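Local coordinates for protein NUDIX hydrolase (PDB 4KTB) that is of uncharacterised function but belongs to the Nudix hydrolase clan and may cleave diadenosine tetraphosphate asymmetrically, at residues His92-Asp96 with Leu97-Ala101. Residues are numbered along the deposited sequence; the frame is centred on the assembly and turned at random.
Sequences HIEKD and LGPVA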
ATOM      1  N   HIS A  92     -11.835 -10.466  16.183  1.00  8.00           N
ATOM      2  CA  HIS A  92     -11.729  -9.326  17.093  1.00 10.02           C
ATOM      3  C   HIS A  92     -12.865  -8.357  16.857  1.00 10.68           C
ATOM      4  O   HIS A  92     -13.319  -7.682  17.775  1.00 14.66           O
ATOM      5  CB  HIS A  92     -10.348  -8.646  16.999  1.00  8.58           C
ATOM      6  CG  HIS A  92      -9.263  -9.405  17.699  1.00  9.24           C
ATOM      7  ND1 HIS A  92      -9.188  -9.496  19.072  1.00 13.37           N
ATOM      8  CD2 HIS A  92      -8.224 -10.136  17.218  1.00  8.96           C
ATOM      9  CE1 HIS A  92      -8.150 -10.243  19.409  1.00 16.56           C
ATOM     10  NE2 HIS A  92      -7.549 -10.644  18.303  1.00  7.02           N
ATOM     11  N   ILE A  93     -13.341  -8.313  15.620  1.00 10.87           N
ATOM     12  CA  ILE A  93     -14.495  -7.486  15.297  1.00 11.53           C
ATOM     13  C   ILE A  93     -15.760  -8.014  15.975  1.00 14.91           C
ATOM     14  O   ILE A  93     -16.520  -7.253  16.577  1.00 15.36           O
ATOM     15  CB  ILE A  93     -14.704  -7.396  13.775  1.00 13.08           C
ATOM     16  CG1 ILE A  93     -13.556  -6.630  13.125  1.00 13.91           C
ATOM     17  CG2 ILE A  93     -16.013  -6.703  13.441  1.00 15.32           C
ATOM     18  CD1 ILE A  93     -13.675  -5.118  13.265  1.00 16.16           C
ATOM     19  N   GLU A  94     -15.985  -9.317  15.875  1.00 13.00           N
ATOM     20  CA  GLU A  94     -17.129  -9.938  16.523  1.00 14.52           C
ATOM     21  C   GLU A  94     -17.047  -9.718  18.032  1.00 15.55           C
ATOM     22  O   GLU A  94     -18.021  -9.334  18.667  1.00 13.95           O
ATOM     23  CB  GLU A  94     -17.127 -11.432  16.206  1.00 15.96           C
ATOM     24  CG  GLU A  94     -18.459 -12.104  16.337  1.00 23.73           C
ATOM     25  CD  GLU A  94     -18.694 -12.659  17.717  1.00 30.68           C
ATOM     26  OE1 GLU A  94     -17.709 -12.822  18.464  1.00 33.67           O
ATOM     27  OE2 GLU A  94     -19.864 -12.942  18.059  1.00 33.01           O
ATOM     28  N   LYS A  95     -15.858  -9.944  18.582  1.00 16.41           N
ATOM     29  CA  LYS A  95     -15.592  -9.836  20.017  1.00 17.64           C
ATOM     30  C   LYS A  95     -15.895  -8.465  20.619  1.00 16.44           C
ATOM     31  O   LYS A  95     -16.379  -8.379  21.745  1.00 15.22           O
ATOM     32  CB  LYS A  95     -14.132 -10.217  20.304  1.00 20.87           C
ATOM     33  CG  LYS A  95     -13.679 -10.008  21.735  1.00 20.89           C
ATOM     34  CD  LYS A  95     -12.304 -10.621  21.955  1.00 24.05           C
ATOM     35  CE  LYS A  95     -11.728 -10.190  23.285  1.00 24.05           C
ATOM     36  NZ  LYS A  95     -11.771  -8.709  23.393  1.00 26.53           N
ATOM     37  N   ASP A  96     -15.613  -7.395  19.883  1.00 14.66           N
ATOM     38  CA  ASP A  96     -15.794  -6.038  20.416  1.00 15.01           C
ATOM     39  C   ASP A  96     -17.126  -5.388  20.004  1.00 17.06           C
ATOM     40  O   ASP A  96     -17.654  -4.536  20.717  1.00 19.64           O
ATOM     41  CB  ASP A  96     -14.612  -5.133  19.999  1.00 14.07           C
ATOM     42  CG  ASP A  96     -13.444  -5.174  20.984  1.00 15.97           C
ATOM     43  OD1 ASP A  96     -13.682  -5.256  22.205  1.00 16.19           O
ATOM     44  OD2 ASP A  96     -12.279  -5.114  20.539  1.00 18.13           O
ATOM     45  N   LEU A  97     -17.664  -5.800  18.856  1.00 15.46           N
ATOM     46  CA  LEU A  97     -18.772  -5.072  18.220  1.00 15.90           C
ATOM     47  C   LEU A  97     -20.015  -5.920  17.985  1.00 17.11           C
ATOM     48  O   LEU A  97     -21.013  -5.439  17.438  1.00 16.06           O
ATOM     49  CB  LEU A  97     -18.333  -4.486  16.876  1.00 13.51           C
ATOM     50  CG  LEU A  97     -17.213  -3.444  16.890  1.00 10.95           C
ATOM     51  CD1 LEU A  97     -16.970  -2.930  15.485  1.00 10.60           C
ATOM     52  CD2 LEU A  97     -17.565  -2.297  17.848  1.00 13.35           C
ATOM     53  N   GLY A  98     -19.942  -7.184  18.376  1.00 19.33           N
ATOM     54  CA  GLY A  98     -21.056  -8.089  18.183  1.00 18.54           C
ATOM     55  C   GLY A  98     -20.971  -8.843  16.867  1.00 20.29           C
ATOM     56  O   GLY A  98     -20.232  -8.448  15.961  1.00 18.82           O
ATOM     57  N   PRO A  99     -21.758  -9.922  16.747  1.00 13.55           N
ATOM     58  CA  PRO A  99     -21.673 -10.865  15.634  1.00 16.32           C
ATOM     59  C   PRO A  99     -22.380 -10.392  14.382  1.00 18.86           C
ATOM     60  O   PRO A  99     -22.327 -11.084  13.370  1.00 20.68           O
ATOM     61  CB  PRO A  99     -22.396 -12.088  16.179  1.00 23.24           C
ATOM     62  CG  PRO A  99     -23.445 -11.502  17.063  1.00 24.64           C
ATOM     63  CD  PRO A  99     -22.803 -10.308  17.710  1.00 14.53           C
ATOM     64  N   VAL A 100     -23.041  -9.247  14.439  1.00 14.07           N
ATOM     65  CA  VAL A 100     -23.718  -8.759  13.251  1.00 16.73           C
ATOM     66  C   VAL A 100     -23.153  -7.427  12.754  1.00 20.13           C
ATOM     67  O   VAL A 100     -23.833  -6.702  12.032  1.00 20.64           O
ATOM     68  CB  VAL A 100     -25.234  -8.627  13.471  1.00 19.54           C
ATOM     69  CG1 VAL A 100     -25.858  -9.997  13.731  1.00 22.98           C
ATOM     70  CG2 VAL A 100     -25.520  -7.673  14.627  1.00 18.49           C
ATOM     71  N   ALA A 101     -21.910  -7.115  13.119  1.00 16.65           N
ATOM     72  CA  ALA A 101     -21.286  -5.861  12.691  1.00 17.62           C
ATOM     73  C   ALA A 101     -21.060  -5.830  11.184  1.00 15.16           C
ATOM     74  O   ALA A 101     -20.965  -4.766  10.582  1.00 15.58           O
ATOM     75  CB  ALA A 101     -19.976  -5.647  13.421  1.00 14.58           C
TER
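With chi1 at -67°, I93 sends its CG2 branch anti to the backbone N, and that methyl reaches the CB of A101 at 4.1 Å and, more loosely, CD1 of L97. E94 also has its CG anti to the backbone N, but the chain bends at chi2 (-91°) and crosses the P99 side chain obliquely, CG against CA (3.5 Å) and OE2 3.3 Å from CB of P99. On this exposed side, a proline suits the first corner of the type I turn G98-A101 because its ring restricts phi to about the value needed there. The backbone ends helix 85-97, which probably corresponds to the Nudix-box helix and packs on the mixed sheet: L97 N donates to I93 O at 2.9 Å, and G98 N to E94 O at 2.9 Å. G98 leaves the helix with phi 92°, where any side chain would run into the carbonyl O of L97 and the CD of P99, so a residue without one fits; G98 O receives a CH...O contact from E94 CA (3.5 Å). L97 suits the buried last turn because its side chain also packs on L61 and P46 of the sheet strands; cut back to an alanine, this position is likely to leave a gap between them and the CG2 methyl of I93. D96, its carboxylate leading away from residues 97-101, is held through OD1 by N152 ND2.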